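Local structure of PrgZ (Enterococcus faecalis, 4FAJ) at residues Gln71-Ala76 with Phe239-Leu244; Asp347-Val352 with Ser360-Gly365; Ala144-Val149 with Lys189-Glu194. The protein is a membrane-anchored extracellular receptor that binds a peptide pheromone and probably serves peptide import. All coordinates share one frame; numbering follows the deposited sequence. Where two conformers were deposited one is given.

In the fold
From the N terminus, strand 61-66 leads into the loop that carries residues 71-76. Interaction 1 joins this loop to edge strand 239-243, closing a span of more than 160 residues. Interaction 3 falls within that span. It sets helix 139-150 against strand 190-194 of an antiparallel four-stranded sheet. The two contacts meet at a salt bridge, Asp-74 OD2 to Arg-148 NH2 at 2.6 Å, and Ala-76 packs on Arg-148 and Val-149. Interaction 2 comes later in the chain. It is a short closure between helix 348-356 and strand 361-362, with its centre about 35 Å from that of interaction 1 and about 42 Å from that of interaction 3.

Interaction 1. Residues Gln71-Ala76 with Phe239-Leu244; sequences QSLDPA and FNLTNL
Leu-73 reaches from the loop after strand 61-66 to Leu-241 on edge strand 239-243 of a mixed four-stranded sheet, and to Leu-244 just beyond residue 243. The contact is small and wholly apolar. It joins this loop to an outermost strand of the sheet. The Leu-73 CB points toward the strand. CG lies anti to the carbonyl carbon (chi1 -58°) and carries both methyls across. CD1 meets Leu-241 CD2 at 4.1 Å. CD2 touches two partners: Leu-241 CD2 at 4.0 Å and Leu-244 CD1 at 4.1 Å. The Leu-73 and Leu-241 side chains cross at about a right angle. Leu-73 and Leu-244 run past each other in opposite directions. Between Leu-241 and Leu-244 in sequence, Thr-242 and Asn-243 both face Thr-254, a classic beta bulge. Leu-241 also packs on Ile-255 and Leu-244 on Trp-253, both of strand 252-257. An ST turn spans Leu-73 and an Asx turn follows it. In the first, Ser-72 OG accepts from Asp-74 N at 3.0 Å. In the second, Asp-74 OD1 accepts from Ala-76 N at 3.1 Å, with the donor above the carboxylate plane, 66° out of it.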
ATOM      1  N   GLN A  71       7.094  -2.012 -10.355  1.00 16.64           N
ATOM      2  CA  GLN A  71       6.671  -0.761 -10.976  1.00 17.00           C
ATOM      3  C   GLN A  71       7.662   0.400 -10.763  1.00 17.41           C
ATOM      4  O   GLN A  71       7.818   1.243 -11.647  1.00 17.29           O
ATOM      5  CB  GLN A  71       5.313  -0.345 -10.440  1.00 16.72           C
ATOM      6  CG  GLN A  71       4.232  -1.369 -10.624  1.00 17.26           C
ATOM      7  CD  GLN A  71       3.922  -1.598 -12.084  1.00 19.68           C
ATOM      8  OE1 GLN A  71       3.634  -0.652 -12.811  1.00 21.45           O
ATOM      9  NE2 GLN A  71       3.974  -2.846 -12.518  1.00 20.60           N
ATOM     10  N   SER A  72       8.334   0.426  -9.609  1.00 16.73           N
ATOM     11  CA  SER A  72       9.313   1.459  -9.297  1.00 17.51           C
ATOM     12  C   SER A  72      10.504   0.890  -8.518  1.00 17.21           C
ATOM     13  O   SER A  72      10.345  -0.038  -7.713  1.00 16.73           O
ATOM     14  CB  SER A  72       8.644   2.589  -8.491  1.00 17.27           C
ATOM     15  OG  SER A  72       9.595   3.530  -8.031  1.00 20.19           O
ATOM     16  N   LEU A  73      11.687   1.441  -8.783  1.00 17.41           N
ATOM     17  CA  LEU A  73      12.892   1.155  -8.011  1.00 17.90           C
ATOM     18  C   LEU A  73      13.367   2.392  -7.232  1.00 18.23           C
ATOM     19  O   LEU A  73      14.516   2.438  -6.770  1.00 18.46           O
ATOM     20  CB  LEU A  73      14.004   0.661  -8.937  1.00 18.52           C
ATOM     21  CG  LEU A  73      13.714  -0.578  -9.775  1.00 18.29           C
ATOM     22  CD1 LEU A  73      14.875  -0.846 -10.731  1.00 19.90           C
ATOM     23  CD2 LEU A  73      13.482  -1.766  -8.865  1.00 18.47           C
ATOM     24  N   ASP A  74      12.493   3.385  -7.096  1.00 18.47           N
ATOM     25  CA  ASP A  74      12.831   4.661  -6.461  1.00 18.87           C
ATOM     26  C   ASP A  74      11.921   4.905  -5.248  1.00 18.68           C
ATOM     27  O   ASP A  74      10.703   5.054  -5.399  1.00 18.88           O
ATOM     28  CB  ASP A  74      12.689   5.795  -7.474  1.00 19.40           C
ATOM     29  CG  ASP A  74      13.105   7.164  -6.922  1.00 20.11           C
ATOM     30  OD1 ASP A  74      13.500   7.296  -5.739  1.00 21.19           O
ATOM     31  OD2 ASP A  74      13.019   8.137  -7.698  1.00 21.21           O
ATOM     32  N   PRO A  75      12.516   4.985  -4.042  1.00 18.35           N
ATOM     33  CA  PRO A  75      11.758   5.306  -2.828  1.00 18.16           C
ATOM     34  C   PRO A  75      10.776   6.470  -2.981  1.00 18.28           C
ATOM     35  O   PRO A  75       9.685   6.451  -2.410  1.00 18.27           O
ATOM     36  CB  PRO A  75      12.863   5.689  -1.828  1.00 18.25           C
ATOM     37  CG  PRO A  75      14.017   4.873  -2.231  1.00 18.15           C
ATOM     38  CD  PRO A  75      13.956   4.820  -3.748  1.00 18.75           C
ATOM     39  N   ALA A  76      11.175   7.492  -3.724  1.00 18.70           N
ATOM     40  CA  ALA A  76      10.342   8.670  -3.894  1.00 19.13           C
ATOM     41  C   ALA A  76       9.065   8.379  -4.680  1.00 19.51           C
ATOM     42  O   ALA A  76       8.066   9.049  -4.463  1.00 21.02           O
ATOM     43  CB  ALA A  76      11.137   9.801  -4.561  1.00 19.45           C
ATOM     44  N   PHE A 239      19.883  -7.495   0.522  1.00 15.02           N
ATOM     45  CA  PHE A 239      20.137  -8.070  -0.786  1.00 15.31           C
ATOM     46  C   PHE A 239      20.384  -6.985  -1.816  1.00 15.37           C
ATOM     47  O   PHE A 239      20.002  -5.843  -1.612  1.00 16.11           O
ATOM     48  CB  PHE A 239      18.943  -8.932  -1.197  1.00 15.04           C
ATOM     49  CG  PHE A 239      18.610  -9.985  -0.200  1.00 15.34           C
ATOM     50  CD1 PHE A 239      19.238 -11.224  -0.247  1.00 14.78           C
ATOM     51  CD2 PHE A 239      17.678  -9.741   0.804  1.00 16.00           C
ATOM     52  CE1 PHE A 239      18.943 -12.207   0.695  1.00 16.65           C
ATOM     53  CE2 PHE A 239      17.380 -10.711   1.733  1.00 16.49           C
ATOM     54  CZ  PHE A 239      18.021 -11.952   1.682  1.00 16.11           C
ATOM     55  N   ASN A 240      21.073  -7.347  -2.897  1.00 16.18           N
ATOM     56  CA  ASN A 240      21.241  -6.489  -4.064  1.00 16.51           C
ATOM     57  C   ASN A 240      20.281  -6.955  -5.149  1.00 16.85           C
ATOM     58  O   ASN A 240      19.966  -8.130  -5.226  1.00 17.25           O
ATOM     59  CB  ASN A 240      22.657  -6.600  -4.638  1.00 17.03           C
ATOM     60  CG  ASN A 240      23.712  -5.957  -3.767  1.00 17.47           C
ATOM     61  OD1 ASN A 240      23.446  -5.010  -3.038  1.00 16.32           O
ATOM     62  ND2 ASN A 240      24.948  -6.457  -3.880  1.00 17.09           N
ATOM     63  N   LEU A 241      19.819  -6.052  -5.994  1.00 17.75           N
ATOM     64  CA  LEU A 241      18.996  -6.459  -7.145  1.00 18.52           C
ATOM     65  C   LEU A 241      19.957  -6.832  -8.261  1.00 20.10           C
ATOM     66  O   LEU A 241      20.649  -5.961  -8.790  1.00 20.77           O
ATOM     67  CB  LEU A 241      18.059  -5.340  -7.582  1.00 17.99           C
ATOM     68  CG  LEU A 241      17.167  -5.641  -8.799  1.00 18.24           C
ATOM     69  CD1 LEU A 241      16.173  -6.753  -8.498  1.00 16.52           C
ATOM     70  CD2 LEU A 241      16.434  -4.381  -9.256  1.00 17.65           C
ATOM     71  N   THR A 242      20.036  -8.123  -8.584  1.00 21.79           N
ATOM     72  CA  THR A 242      21.035  -8.622  -9.545  1.00 23.17           C
ATOM     73  C   THR A 242      20.462  -8.984 -10.927  1.00 24.02           C
ATOM     74  O   THR A 242      21.217  -9.096 -11.889  1.00 23.88           O
ATOM     75  CB  THR A 242      21.836  -9.821  -8.965  1.00 23.53           C
ATOM     76  OG1 THR A 242      20.940 -10.807  -8.438  1.00 23.51           O
ATOM     77  CG2 THR A 242      22.768  -9.349  -7.838  1.00 23.85           C
ATOM     78  N   ASN A 243      19.143  -9.152 -11.032  1.00 24.29           N
ATOM     79  CA  ASN A 243      18.508  -9.483 -12.315  1.00 25.73           C
ATOM     80  C   ASN A 243      17.100  -8.906 -12.394  1.00 25.66           C
ATOM     81  O   ASN A 243      16.222  -9.317 -11.645  1.00 25.28           O
ATOM     82  CB  ASN A 243      18.453 -11.006 -12.487  1.00 26.51           C
ATOM     83  CG  ASN A 243      18.210 -11.435 -13.920  1.00 29.39           C
ATOM     84  OD1 ASN A 243      17.629 -10.702 -14.721  1.00 32.59           O
ATOM     85  ND2 ASN A 243      18.665 -12.644 -14.254  1.00 33.08           N
ATOM     86  N   LEU A 244      16.903  -7.928 -13.273  1.00 26.17           N
ATOM     87  CA  LEU A 244      15.579  -7.350 -13.529  1.00 26.54           C
ATOM     88  C   LEU A 244      15.650  -6.652 -14.882  1.00 27.43           C
ATOM     89  O   LEU A 244      16.241  -5.580 -15.004  1.00 27.29           O
ATOM     90  CB  LEU A 244      15.142  -6.358 -12.433  1.00 25.85           C
ATOM     91  CG  LEU A 244      13.636  -6.051 -12.378  1.00 26.62           C
ATOM     92  CD1 LEU A 244      13.279  -5.202 -11.159  1.00 28.25           C
ATOM     93  CD2 LEU A 244      13.137  -5.362 -13.601  1.00 27.37           C
TER

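Interaction 2. Residues Asp347-Val352 with Ser360-Gly365; sequences DRESLV and SVASVG
Val-352 and Ala-362 carry the packing of this helix-strand contact. Val-352 CG1 lies against the strand backbone, 3.7 Å from Ala-362 N. Its chi1 of -56° sets CG1 anti to the carbonyl carbon. The Ala-362 methyl points toward the helix and meets Arg-348 CB at 3.8 Å. The extended Arg-348 chain passes Ser-363 O with its CD, and its NE donates to Pro-529 O.

Water supplies the polar links. Water 1 donates to Glu-349 OE1 at 2.9 Å and accepts from Ala-362 N at 3.0 Å. The Glu-349 CB points away from the strand, but a bend at chi2 (-60°) brings the carboxylate back. Its OE2 makes a van der Waals contact with Ala-362 CB at 3.4 Å. Water 2 lies 2.8 Å from Val-352 O. It is also near Ser-360 O.

Within the helix segment, Asp-347 is the N-cap. Its OD1 accepts from Ser-350 N at 3.3 Å.

The Val-352 side chain is about 8 Å from that of Asp-357, a zinc-site residue with no zinc bound in this chain. Strand 361-362 pairs antiparallel with strand 528-539. Leu-351 and Val-352 rest on Phe-531 of that strand, and Leu-351 also touches Phe-429 of helix 421-437.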
ATOM      1  N   ASP A 347     -23.157  -7.636  -2.251  1.00 19.10           N
ATOM      2  CA  ASP A 347     -23.274  -8.732  -1.301  1.00 19.26           C
ATOM      3  C   ASP A 347     -21.869  -9.190  -0.923  1.00 18.86           C
ATOM      4  O   ASP A 347     -21.312 -10.120  -1.517  1.00 18.32           O
ATOM      5  CB  ASP A 347     -24.098  -9.872  -1.888  1.00 20.02           C
ATOM      6  CG  ASP A 347     -24.392 -10.978  -0.882  1.00 21.52           C
ATOM      7  OD1 ASP A 347     -23.833 -10.980   0.231  1.00 21.53           O
ATOM      8  OD2 ASP A 347     -25.192 -11.871  -1.231  1.00 24.82           O
ATOM      9  N   ARG A 348     -21.316  -8.527   0.088  1.00 18.67           N
ATOM     10  CA  ARG A 348     -19.928  -8.760   0.509  1.00 18.65           C
ATOM     11  C   ARG A 348     -19.716 -10.167   1.065  1.00 19.42           C
ATOM     12  O   ARG A 348     -18.680 -10.778   0.805  1.00 19.60           O
ATOM     13  CB  ARG A 348     -19.515  -7.718   1.551  1.00 18.19           C
ATOM     14  CG  ARG A 348     -19.506  -6.301   1.016  1.00 18.00           C
ATOM     15  CD  ARG A 348     -19.343  -5.262   2.128  1.00 19.40           C
ATOM     16  NE  ARG A 348     -19.312  -3.910   1.581  1.00 18.43           N
ATOM     17  CZ  ARG A 348     -20.371  -3.237   1.138  1.00 20.68           C
ATOM     18  NH1 ARG A 348     -21.595  -3.766   1.178  1.00 23.28           N
ATOM     19  NH2 ARG A 348     -20.210  -2.011   0.654  1.00 20.12           N
ATOM     20  N   GLU A 349     -20.684 -10.679   1.827  1.00 20.59           N
ATOM     21  CA  GLU A 349     -20.539 -12.007   2.421  1.00 21.72           C
ATOM     22  C   GLU A 349     -20.458 -13.094   1.359  1.00 21.97           C
ATOM     23  O   GLU A 349     -19.652 -14.013   1.479  1.00 21.89           O
ATOM     24  CB  GLU A 349     -21.658 -12.323   3.431  1.00 22.95           C
ATOM     25  CG  GLU A 349     -21.694 -11.393   4.656  1.00 24.36           C
ATOM     26  CD  GLU A 349     -20.417 -11.415   5.509  1.00 26.40           C
ATOM     27  OE1 GLU A 349     -19.555 -12.305   5.330  1.00 28.05           O
ATOM     28  OE2 GLU A 349     -20.283 -10.528   6.377  1.00 27.55           O
ATOM     29  N   SER A 350     -21.280 -12.996   0.316  0.50 22.13           N
ATOM     30  CA  SER A 350     -21.210 -13.952  -0.793  0.50 22.36           C
ATOM     31  C   SER A 350     -19.868 -13.894  -1.516  0.50 21.85           C
ATOM     32  O   SER A 350     -19.295 -14.934  -1.850  0.50 22.04           O
ATOM     33  CB  SER A 350     -22.347 -13.723  -1.787  0.50 22.56           C
ATOM     34  OG  SER A 350     -23.580 -14.099  -1.210  0.50 23.20           O
ATOM     35  N   LEU A 351     -19.351 -12.689  -1.731  1.00 21.32           N
ATOM     36  CA  LEU A 351     -18.037 -12.531  -2.367  1.00 20.94           C
ATOM     37  C   LEU A 351     -16.934 -13.238  -1.585  1.00 20.60           C
ATOM     38  O   LEU A 351     -16.185 -14.024  -2.149  1.00 19.61           O
ATOM     39  CB  LEU A 351     -17.680 -11.044  -2.504  1.00 21.00           C
ATOM     40  CG  LEU A 351     -16.284 -10.661  -2.997  1.00 21.30           C
ATOM     41  CD1 LEU A 351     -16.095 -11.081  -4.431  1.00 23.84           C
ATOM     42  CD2 LEU A 351     -16.095  -9.153  -2.858  1.00 23.09           C
ATOM     43  N   VAL A 352     -16.848 -12.968  -0.288  1.00 20.74           N
ATOM     44  CA  VAL A 352     -15.749 -13.510   0.518  1.00 21.55           C
ATOM     45  C   VAL A 352     -15.906 -15.014   0.784  1.00 22.97           C
ATOM     46  O   VAL A 352     -14.905 -15.741   0.834  1.00 23.02           O
ATOM     47  CB  VAL A 352     -15.550 -12.732   1.845  1.00 21.21           C
ATOM     48  CG1 VAL A 352     -15.319 -11.212   1.569  1.00 19.65           C
ATOM     49  CG2 VAL A 352     -16.714 -12.947   2.777  1.00 21.86           C
ATOM     50  N   SER A 360     -10.217 -14.009   3.779  1.00 17.39           N
ATOM     51  CA  SER A 360     -10.628 -12.618   3.590  1.00 16.73           C
ATOM     52  C   SER A 360     -11.965 -12.427   4.302  1.00 16.24           C
ATOM     53  O   SER A 360     -12.689 -13.407   4.526  1.00 15.63           O
ATOM     54  CB  SER A 360     -10.774 -12.283   2.110  1.00 17.03           C
ATOM     55  OG  SER A 360      -9.530 -12.407   1.426  1.00 16.08           O
ATOM     56  N   VAL A 361     -12.293 -11.185   4.668  1.00 15.22           N
ATOM     57  CA  VAL A 361     -13.561 -10.918   5.358  1.00 15.64           C
ATOM     58  C   VAL A 361     -14.254  -9.666   4.810  1.00 15.01           C
ATOM     59  O   VAL A 361     -13.603  -8.766   4.287  1.00 14.21           O
ATOM     60  CB  VAL A 361     -13.362 -10.795   6.882  1.00 16.38           C
ATOM     61  CG1 VAL A 361     -12.744 -12.085   7.456  1.00 17.90           C
ATOM     62  CG2 VAL A 361     -12.497  -9.593   7.214  1.00 16.22           C
ATOM     63  N   ALA A 362     -15.577  -9.634   4.920  1.00 14.86           N
ATOM     64  CA  ALA A 362     -16.362  -8.467   4.524  1.00 15.07           C
ATOM     65  C   ALA A 362     -15.866  -7.211   5.228  1.00 15.04           C
ATOM     66  O   ALA A 362     -15.507  -7.253   6.422  1.00 15.00           O
ATOM     67  CB  ALA A 362     -17.846  -8.686   4.837  1.00 14.84           C
ATOM     68  N   SER A 363     -15.843  -6.098   4.490  1.00 15.02           N
ATOM     69  CA  SER A 363     -15.531  -4.791   5.071  1.00 14.93           C
ATOM     70  C   SER A 363     -16.691  -4.340   5.952  1.00 15.44           C
ATOM     71  O   SER A 363     -17.853  -4.561   5.604  1.00 16.04           O
ATOM     72  CB  SER A 363     -15.321  -3.734   3.975  1.00 14.99           C
ATOM     73  OG  SER A 363     -14.121  -3.925   3.237  1.00 13.97           O
ATOM     74  N   VAL A 364     -16.373  -3.719   7.086  1.00 14.91           N
ATOM     75  CA  VAL A 364     -17.380  -3.060   7.933  1.00 14.93           C
ATOM     76  C   VAL A 364     -17.297  -1.540   7.814  1.00 14.07           C
ATOM     77  O   VAL A 364     -18.136  -0.823   8.337  1.00 15.12           O
ATOM     78  CB  VAL A 364     -17.224  -3.440   9.416  1.00 15.17           C
ATOM     79  CG1 VAL A 364     -17.530  -4.934   9.625  1.00 16.31           C
ATOM     80  CG2 VAL A 364     -15.831  -3.065   9.945  1.00 13.82           C
ATOM     81  N   GLY A 365     -16.271  -1.054   7.150  1.00 13.43           N
ATOM     82  CA  GLY A 365     -16.068   0.377   6.957  1.00 13.10           C
ATOM     83  C   GLY A 365     -14.869   0.562   6.047  1.00 13.02           C
ATOM     84  O   GLY A 365     -14.373  -0.407   5.449  1.00 12.67           O
TER
HETATM   85  O   HOH W   1     -16.940 -11.833   6.393  1.00 19.75           O
HETATM   86  O   HOH W   2     -12.617 -15.390   2.363  1.00 21.18           O

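Interaction 3. Residues Ala144-Val149 with Lys189-Glu194; sequences AAWQRV and KTLEIE
Trp-146 meets Ile-193 and Leu-191 with the outer rim of its six-membered ring. The close part is at Ile-193. Its CD1 lies 3.7 Å from Trp-146 CZ3 and 3.9 Å from Trp-146 CH2. The isoleucine CG1 follows, 3.9 Å from Trp-146 CZ3. CG1 lies in the plane of the indole and CD1 near it, so the isoleucine butts against the ring edge and does not cover a face. The two side chains cross at about a right angle. Ile-193 CG1 is anti to the carbonyl carbon (chi1 -57°), which directs the ethyl branch to the indole.

Leu-191 makes the looser part. Its CD1 stays 4.5 Å from Trp-146 CH2 and approaches obliquely. Leu-191 packs more widely along helix 139-150, on Ala-139, Phe-142 and Val-143.

This is a helix packed on one face of an antiparallel four-stranded sheet. Strand 190-194 runs between strands 120-124 and 183-186. The strand alternates: Leu-191 and Ile-193 point toward the helix. Thr-190, Glu-192 and Glu-194 are partly exposed. Thr-190 and Glu-194 touch strand 120-124, and Glu-192 touches both neighbouring strands. Glu-194 forms a salt bridge with Lys-166.

The indole itself is buried and has several further partners. NE1 donates to Tyr-211 O, which satisfies its one polar atom. Tyr-211 and Phe-162 each make an edge-to-face ring contact with the indole, and Val-183 of strand 183-186 also touches it. The backbones are well apart: Trp-146 CA and Ile-193 CA are 11.1 Å from each other.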
ATOM      1  N   ALA A 144      18.777  15.260   1.640  1.00 19.97           N
ATOM      2  CA  ALA A 144      18.532  15.417   0.202  1.00 20.63           C
ATOM      3  C   ALA A 144      17.413  14.508  -0.324  1.00 20.27           C
ATOM      4  O   ALA A 144      16.651  14.924  -1.197  1.00 20.58           O
ATOM      5  CB  ALA A 144      19.822  15.186  -0.594  1.00 21.33           C
ATOM      6  N   ALA A 145      17.321  13.280   0.197  1.00 19.38           N
ATOM      7  CA  ALA A 145      16.298  12.328  -0.211  1.00 18.88           C
ATOM      8  C   ALA A 145      14.908  12.843   0.108  1.00 18.75           C
ATOM      9  O   ALA A 145      14.005  12.781  -0.728  1.00 18.73           O
ATOM     10  CB  ALA A 145      16.522  10.943   0.491  1.00 18.48           C
ATOM     11  N   TRP A 146      14.739  13.360   1.322  1.00 19.08           N
ATOM     12  CA  TRP A 146      13.437  13.844   1.775  1.00 19.09           C
ATOM     13  C   TRP A 146      13.054  15.169   1.118  1.00 19.53           C
ATOM     14  O   TRP A 146      11.881  15.394   0.808  1.00 19.09           O
ATOM     15  CB  TRP A 146      13.408  13.979   3.296  1.00 18.76           C
ATOM     16  CG  TRP A 146      13.654  12.679   4.024  1.00 18.99           C
ATOM     17  CD1 TRP A 146      13.720  11.423   3.486  1.00 18.78           C
ATOM     18  CD2 TRP A 146      13.848  12.516   5.432  1.00 19.48           C
ATOM     19  NE1 TRP A 146      13.969  10.499   4.473  1.00 17.70           N
ATOM     20  CE2 TRP A 146      14.033  11.142   5.675  1.00 18.11           C
ATOM     21  CE3 TRP A 146      13.873  13.400   6.511  1.00 21.98           C
ATOM     22  CZ2 TRP A 146      14.259  10.629   6.953  1.00 19.10           C
ATOM     23  CZ3 TRP A 146      14.098  12.881   7.794  1.00 22.46           C
ATOM     24  CH2 TRP A 146      14.281  11.508   7.993  1.00 20.00           C
ATOM     25  N   GLN A 147      14.027  16.046   0.917  1.00 20.80           N
ATOM     26  CA  GLN A 147      13.792  17.262   0.141  1.00 21.79           C
ATOM     27  C   GLN A 147      13.257  16.906  -1.253  1.00 22.32           C
ATOM     28  O   GLN A 147      12.359  17.563  -1.791  1.00 22.40           O
ATOM     29  CB  GLN A 147      15.065  18.109   0.036  1.00 22.66           C
ATOM     30  CG  GLN A 147      15.343  18.955   1.272  1.00 22.89           C
ATOM     31  CD  GLN A 147      16.560  19.863   1.145  1.00 24.04           C
ATOM     32  OE1 GLN A 147      17.062  20.389   2.147  1.00 24.86           O
ATOM     33  NE2 GLN A 147      17.032  20.063  -0.077  1.00 23.19           N
ATOM     34  N   ARG A 148      13.798  15.837  -1.814  1.00 22.56           N
ATOM     35  CA  ARG A 148      13.426  15.378  -3.139  1.00 23.30           C
ATOM     36  C   ARG A 148      11.973  14.870  -3.194  1.00 22.86           C
ATOM     37  O   ARG A 148      11.286  15.070  -4.192  1.00 22.49           O
ATOM     38  CB  ARG A 148      14.422  14.289  -3.540  1.00 23.54           C
ATOM     39  CG  ARG A 148      14.271  13.696  -4.890  1.00 24.86           C
ATOM     40  CD  ARG A 148      15.405  12.723  -5.093  1.00 25.41           C
ATOM     41  NE  ARG A 148      15.202  11.939  -6.288  1.00 26.02           N
ATOM     42  CZ  ARG A 148      14.780  10.682  -6.324  1.00 25.61           C
ATOM     43  NH1 ARG A 148      14.526   9.995  -5.210  1.00 24.33           N
ATOM     44  NH2 ARG A 148      14.648  10.098  -7.501  1.00 26.91           N
ATOM     45  N   VAL A 149      11.504  14.227  -2.122  1.00 22.16           N
ATOM     46  CA  VAL A 149      10.118  13.753  -2.067  1.00 21.80           C
ATOM     47  C   VAL A 149       9.118  14.917  -2.035  1.00 22.15           C
ATOM     48  O   VAL A 149       8.107  14.882  -2.734  1.00 22.12           O
ATOM     49  CB  VAL A 149       9.858  12.824  -0.848  1.00 21.50           C
ATOM     50  CG1 VAL A 149       8.386  12.424  -0.780  1.00 20.53           C
ATOM     51  CG2 VAL A 149      10.734  11.586  -0.930  1.00 21.46           C
ATOM     52  N   LYS A 189      26.711  12.022  10.789  1.00 26.29           N
ATOM     53  CA  LYS A 189      25.922  10.919  11.370  1.00 25.78           C
ATOM     54  C   LYS A 189      24.697  11.299  12.195  1.00 24.43           C
ATOM     55  O   LYS A 189      24.019  10.406  12.687  1.00 24.59           O
ATOM     56  CB  LYS A 189      26.824  10.027  12.229  1.00 26.25           C
ATOM     57  CG  LYS A 189      27.929   9.314  11.448  1.00 29.22           C
ATOM     58  CD  LYS A 189      28.638   8.242  12.287  1.00 32.90           C
ATOM     59  CE  LYS A 189      30.041   7.950  11.760  1.00 35.00           C
ATOM     60  NZ  LYS A 189      30.892   7.249  12.757  1.00 37.19           N
ATOM     61  N   THR A 190      24.388  12.585  12.345  1.00 22.93           N
ATOM     62  CA  THR A 190      23.243  12.987  13.163  1.00 21.85           C
ATOM     63  C   THR A 190      22.211  13.726  12.319  1.00 21.20           C
ATOM     64  O   THR A 190      22.554  14.601  11.517  1.00 20.95           O
ATOM     65  CB  THR A 190      23.677  13.831  14.392  1.00 22.16           C
ATOM     66  OG1 THR A 190      24.515  13.033  15.230  1.00 22.81           O
ATOM     67  CG2 THR A 190      22.470  14.295  15.220  1.00 22.76           C
ATOM     68  N   LEU A 191      20.951  13.351  12.518  1.00 20.02           N
ATOM     69  CA  LEU A 191      19.801  13.991  11.895  1.00 19.82           C
ATOM     70  C   LEU A 191      18.943  14.657  12.965  1.00 19.93           C
ATOM     71  O   LEU A 191      18.689  14.056  14.011  1.00 19.43           O
ATOM     72  CB  LEU A 191      18.959  12.944  11.175  1.00 19.13           C
ATOM     73  CG  LEU A 191      19.374  12.500   9.776  1.00 20.29           C
ATOM     74  CD1 LEU A 191      18.558  11.260   9.370  1.00 19.73           C
ATOM     75  CD2 LEU A 191      19.170  13.649   8.772  1.00 18.46           C
ATOM     76  N   GLU A 192      18.499  15.887  12.710  1.00 20.31           N
ATOM     77  CA  GLU A 192      17.508  16.541  13.571  1.00 21.12           C
ATOM     78  C   GLU A 192      16.279  16.920  12.733  1.00 20.96           C
ATOM     79  O   GLU A 192      16.416  17.525  11.676  1.00 20.92           O
ATOM     80  CB  GLU A 192      18.089  17.783  14.252  1.00 22.03           C
ATOM     81  CG  GLU A 192      17.104  18.494  15.179  1.00 23.12           C
ATOM     82  CD  GLU A 192      17.644  19.787  15.759  1.00 26.48           C
ATOM     83  OE1 GLU A 192      18.654  19.742  16.484  1.00 28.39           O
ATOM     84  OE2 GLU A 192      17.042  20.856  15.504  1.00 31.74           O
ATOM     85  N   ILE A 193      15.092  16.548  13.211  1.00 20.66           N
ATOM     86  CA  ILE A 193      13.828  16.789  12.497  1.00 20.17           C
ATOM     87  C   ILE A 193      12.887  17.530  13.425  1.00 21.05           C
ATOM     88  O   ILE A 193      12.749  17.144  14.597  1.00 19.96           O
ATOM     89  CB  ILE A 193      13.139  15.468  12.120  1.00 19.83           C
ATOM     90  CG1 ILE A 193      14.057  14.587  11.266  1.00 19.69           C
ATOM     91  CG2 ILE A 193      11.806  15.718  11.392  1.00 18.89           C
ATOM     92  CD1 ILE A 193      13.807  13.116  11.496  1.00 19.85           C
ATOM     93  N   GLU A 194      12.240  18.583  12.913  1.00 21.75           N
ATOM     94  CA  GLU A 194      11.181  19.263  13.654  1.00 22.60           C
ATOM     95  C   GLU A 194       9.794  19.037  13.040  1.00 22.28           C
ATOM     96  O   GLU A 194       9.573  19.270  11.851  1.00 21.78           O
ATOM     97  CB  GLU A 194      11.448  20.763  13.791  1.00 24.00           C
ATOM     98  CG  GLU A 194      10.329  21.453  14.551  1.00 26.59           C
ATOM     99  CD  GLU A 194      10.808  22.509  15.482  1.00 32.65           C
ATOM    100  OE1 GLU A 194      10.890  22.214  16.699  1.00 36.92           O
ATOM    101  OE2 GLU A 194      11.114  23.626  15.004  1.00 36.22           O
TER